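Local atomic coordinates of beta-glucoside phosphorylase BglX (Unidentified, PDB entry 5VQE), a protein that probably cleaves beta-glucosides by phosphorolysis, transferring the glucosyl unit to phosphate, as a member of glycoside hydrolase family 3. Residues A[190-195]-A[236-241]. Numbering follows the deposited sequence.
With G2F (2-deoxy-2-fluoro-alpha-D-glucopyranose), chain B.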
loop_
_atom_site.group_PDB
_atom_site.type_symbol
_atom_site.label_atom_id
_atom_site.label_comp_id
_atom_site.label_asym_id
_atom_site.label_seq_id
_atom_site.Cartn_x
_atom_site.Cartn_y
_atom_site.Cartn_z
ATOM N N THR A 190 3.308 12.072 5.198
ATOM C CA THR A 190 2.770 10.721 5.271
ATOM C C THR A 190 1.249 10.736 5.397
ATOM O O THR A 190 0.631 11.758 5.717
ATOM C CB THR A 190 3.362 9.939 6.450
ATOM O OG1 THR A 190 2.883 10.485 7.682
ATOM C CG2 THR A 190 4.885 9.967 6.416
ATOM N N THR A 191 0.661 9.566 5.136
ATOM C CA THR A 191 -0.787 9.374 5.062
ATOM C C THR A 191 -1.126 8.076 5.769
ATOM O O THR A 191 -0.784 7.003 5.265
ATOM C CB THR A 191 -1.257 9.288 3.610
ATOM O OG1 THR A 191 -0.674 10.347 2.849
ATOM C CG2 THR A 191 -2.797 9.360 3.512
ATOM N N ILE A 192 -1.818 8.144 6.898
ATOM C CA ILE A 192 -2.317 6.916 7.509
ATOM C C ILE A 192 -3.617 6.508 6.827
ATOM O O ILE A 192 -4.512 7.337 6.617
ATOM C CB ILE A 192 -2.488 7.077 9.029
ATOM C CG1 ILE A 192 -3.316 8.320 9.392
ATOM C CG2 ILE A 192 -1.114 7.093 9.701
ATOM C CD1 ILE A 192 -3.559 8.469 10.909
ATOM N N LYS A 193 -3.710 5.226 6.463
ATOM C CA LYS A 193 -4.833 4.666 5.716
ATOM C C LYS A 193 -5.002 3.215 6.149
ATOM O O LYS A 193 -4.076 2.621 6.705
ATOM C CB LYS A 193 -4.600 4.782 4.198
ATOM C CG LYS A 193 -3.448 3.936 3.645
ATOM C CD LYS A 193 -3.197 4.243 2.166
ATOM C CE LYS A 193 -2.259 3.239 1.522
ATOM N NZ LYS A 193 -1.855 3.611 0.127
ATOM N N HIS A 194 -6.178 2.621 5.913
ATOM C CA HIS A 194 -7.360 3.188 5.259
ATOM C C HIS A 194 -8.484 3.383 6.291
ATOM O O HIS A 194 -9.036 2.413 6.793
ATOM C CB HIS A 194 -7.859 2.251 4.154
ATOM C CG HIS A 194 -6.826 1.914 3.118
ATOM N ND1 HIS A 194 -5.959 0.848 3.250
ATOM C CD2 HIS A 194 -6.539 2.486 1.924
ATOM C CE1 HIS A 194 -5.174 0.786 2.186
ATOM N NE2 HIS A 194 -5.508 1.764 1.364
ATOM N N PHE A 195 -8.808 4.612 6.607
ATOM C CA PHE A 195 -9.753 4.882 7.683
ATOM C C PHE A 195 -11.182 4.640 7.195
ATOM O O PHE A 195 -11.531 5.042 6.080
ATOM C CB PHE A 195 -9.576 6.318 8.158
ATOM C CG PHE A 195 -10.619 6.784 9.141
ATOM C CD1 PHE A 195 -11.733 7.474 8.706
ATOM C CD2 PHE A 195 -10.452 6.578 10.506
ATOM C CE1 PHE A 195 -12.686 7.916 9.602
ATOM C CE2 PHE A 195 -11.409 7.019 11.406
ATOM C CZ PHE A 195 -12.523 7.683 10.948
ATOM N N GLU A 236 0.592 13.599 9.306
ATOM C CA GLU A 236 0.240 14.846 8.638
ATOM C C GLU A 236 -1.096 14.741 7.917
ATOM O O GLU A 236 -1.890 15.687 7.948
ATOM C CB GLU A 236 1.329 15.250 7.655
ATOM C CG GLU A 236 2.670 15.540 8.311
ATOM C CD GLU A 236 3.547 14.320 8.460
ATOM O OE1 GLU A 236 3.107 13.198 8.112
ATOM O OE2 GLU A 236 4.693 14.489 8.933
ATOM N N THR A 237 -1.357 13.608 7.266
ATOM C CA THR A 237 -2.563 13.436 6.478
ATOM C C THR A 237 -3.143 12.059 6.770
ATOM O O THR A 237 -2.459 11.168 7.289
ATOM C CB THR A 237 -2.308 13.598 4.968
ATOM O OG1 THR A 237 -1.732 12.398 4.424
ATOM C CG2 THR A 237 -1.382 14.794 4.676
ATOM N N LEU A 238 -4.422 11.910 6.437
ATOM C CA LEU A 238 -5.175 10.688 6.658
ATOM C C LEU A 238 -6.067 10.447 5.450
ATOM O O LEU A 238 -6.637 11.390 4.891
ATOM C CB LEU A 238 -6.003 10.790 7.945
ATOM C CG LEU A 238 -6.984 9.669 8.287
ATOM C CD1 LEU A 238 -7.068 9.511 9.789
ATOM C CD2 LEU A 238 -8.366 9.956 7.711
ATOM N N MET A 239 -6.185 9.192 5.045
ATOM C CA MET A 239 -6.998 8.829 3.890
ATOM C C MET A 239 -8.268 8.139 4.368
ATOM O O MET A 239 -8.210 7.067 4.985
ATOM C CB MET A 239 -6.229 7.934 2.920
ATOM C CG MET A 239 -7.022 7.611 1.660
ATOM S SD MET A 239 -6.099 6.672 0.435
ATOM C CE MET A 239 -5.017 7.920 -0.215
ATOM N N SER A 240 -9.407 8.758 4.082
ATOM C CA SER A 240 -10.714 8.211 4.426
ATOM C C SER A 240 -11.227 7.370 3.265
ATOM O O SER A 240 -11.440 7.884 2.160
ATOM C CB SER A 240 -11.687 9.343 4.761
ATOM O OG SER A 240 -12.924 8.827 5.247
ATOM N N ALA A 241 -11.420 6.083 3.507
ATOM C CA ALA A 241 -11.651 5.125 2.441
ATOM C C ALA A 241 -13.119 4.727 2.397
ATOM O O ALA A 241 -13.949 5.217 3.162
ATOM C CB ALA A 241 -10.741 3.911 2.616
HETATM C C1 G2F B . -7.290 4.080 -2.966
HETATM C C2 G2F B . -6.479 2.963 -2.233
HETATM C C3 G2F B . -5.283 3.641 -1.499
HETATM C C4 G2F B . -4.462 4.462 -2.541
HETATM C C5 G2F B . -5.422 5.505 -3.207
HETATM C C6 G2F B . -4.669 6.324 -4.330
HETATM O O3 G2F B . -4.431 2.623 -1.044
HETATM O O4 G2F B . -3.497 5.192 -1.831
HETATM O O5 G2F B . -6.468 4.799 -3.852
HETATM O O6 G2F B . -4.059 5.417 -5.205
HETATM F F2 G2F B . -7.260 2.347 -1.318
#
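CB of Met239 packs against CG2 of Thr191 and CB of Lys193, while its SD and CE lie beside the bound 2-deoxy-2-fluoroglucose, CE 3.5 Å from O4; a flexible, unbranched thioether can probably adapt its shape to the sugar. Strands 191-195 and 237-244 run parallel in the TIM-barrel domain, Ile192 N bonding to Thr237 O and Met239 N to Ile192 O (3.0 Å). A cis peptide before His194 accompanies a beta bulge, after which Phe195 N takes Met239 O and Ala241 N takes Phe195 O. The bulge and cis peptide probably help two consecutive residues reach the sugar: Lys193, extended beyond CG, gives NZ to O3 and O4, and His194 NE2 meets O3 at 2.8 Å with its ring edge. NZ also bonds to Tyr145 O and forms a salt bridge with Glu146. CG of Lys193 lies 3.7 Å over the centre of that imidazole, while Asp150 holds ND1 and so helps fix the ring's rotation. On the face away from Thr191 and Thr237, CD1 of Ile192 meets CD1 of Leu238 at 3.8 Å, and CD2 of Leu238 packs against CB of Phe195; these branched and aromatic groups fill the layer beneath helices 216-232 and 268-278. At the N-terminal end Glu236, its chain bent at chi2 (88°), brings OE1 back to Thr190, accepting OG1 at 2.8 Å nearly along the C-O axis and the backbone N from above the carboxylate plane. Replacing Glu236 with an alanine would probably leave both Thr190 donors without this acceptor and Arg184 without its salt-bridge mate. Thr237 OG1 donates to Thr190 O, a small hydroxyl suited to reaching a neighbouring backbone. The chemistry thus divides along the strands: buried carboxylate and hydroxyls tie their beginnings together, whereas their C-terminal halves present an amine, an imidazole and a thioether to the bound fluoroglucose.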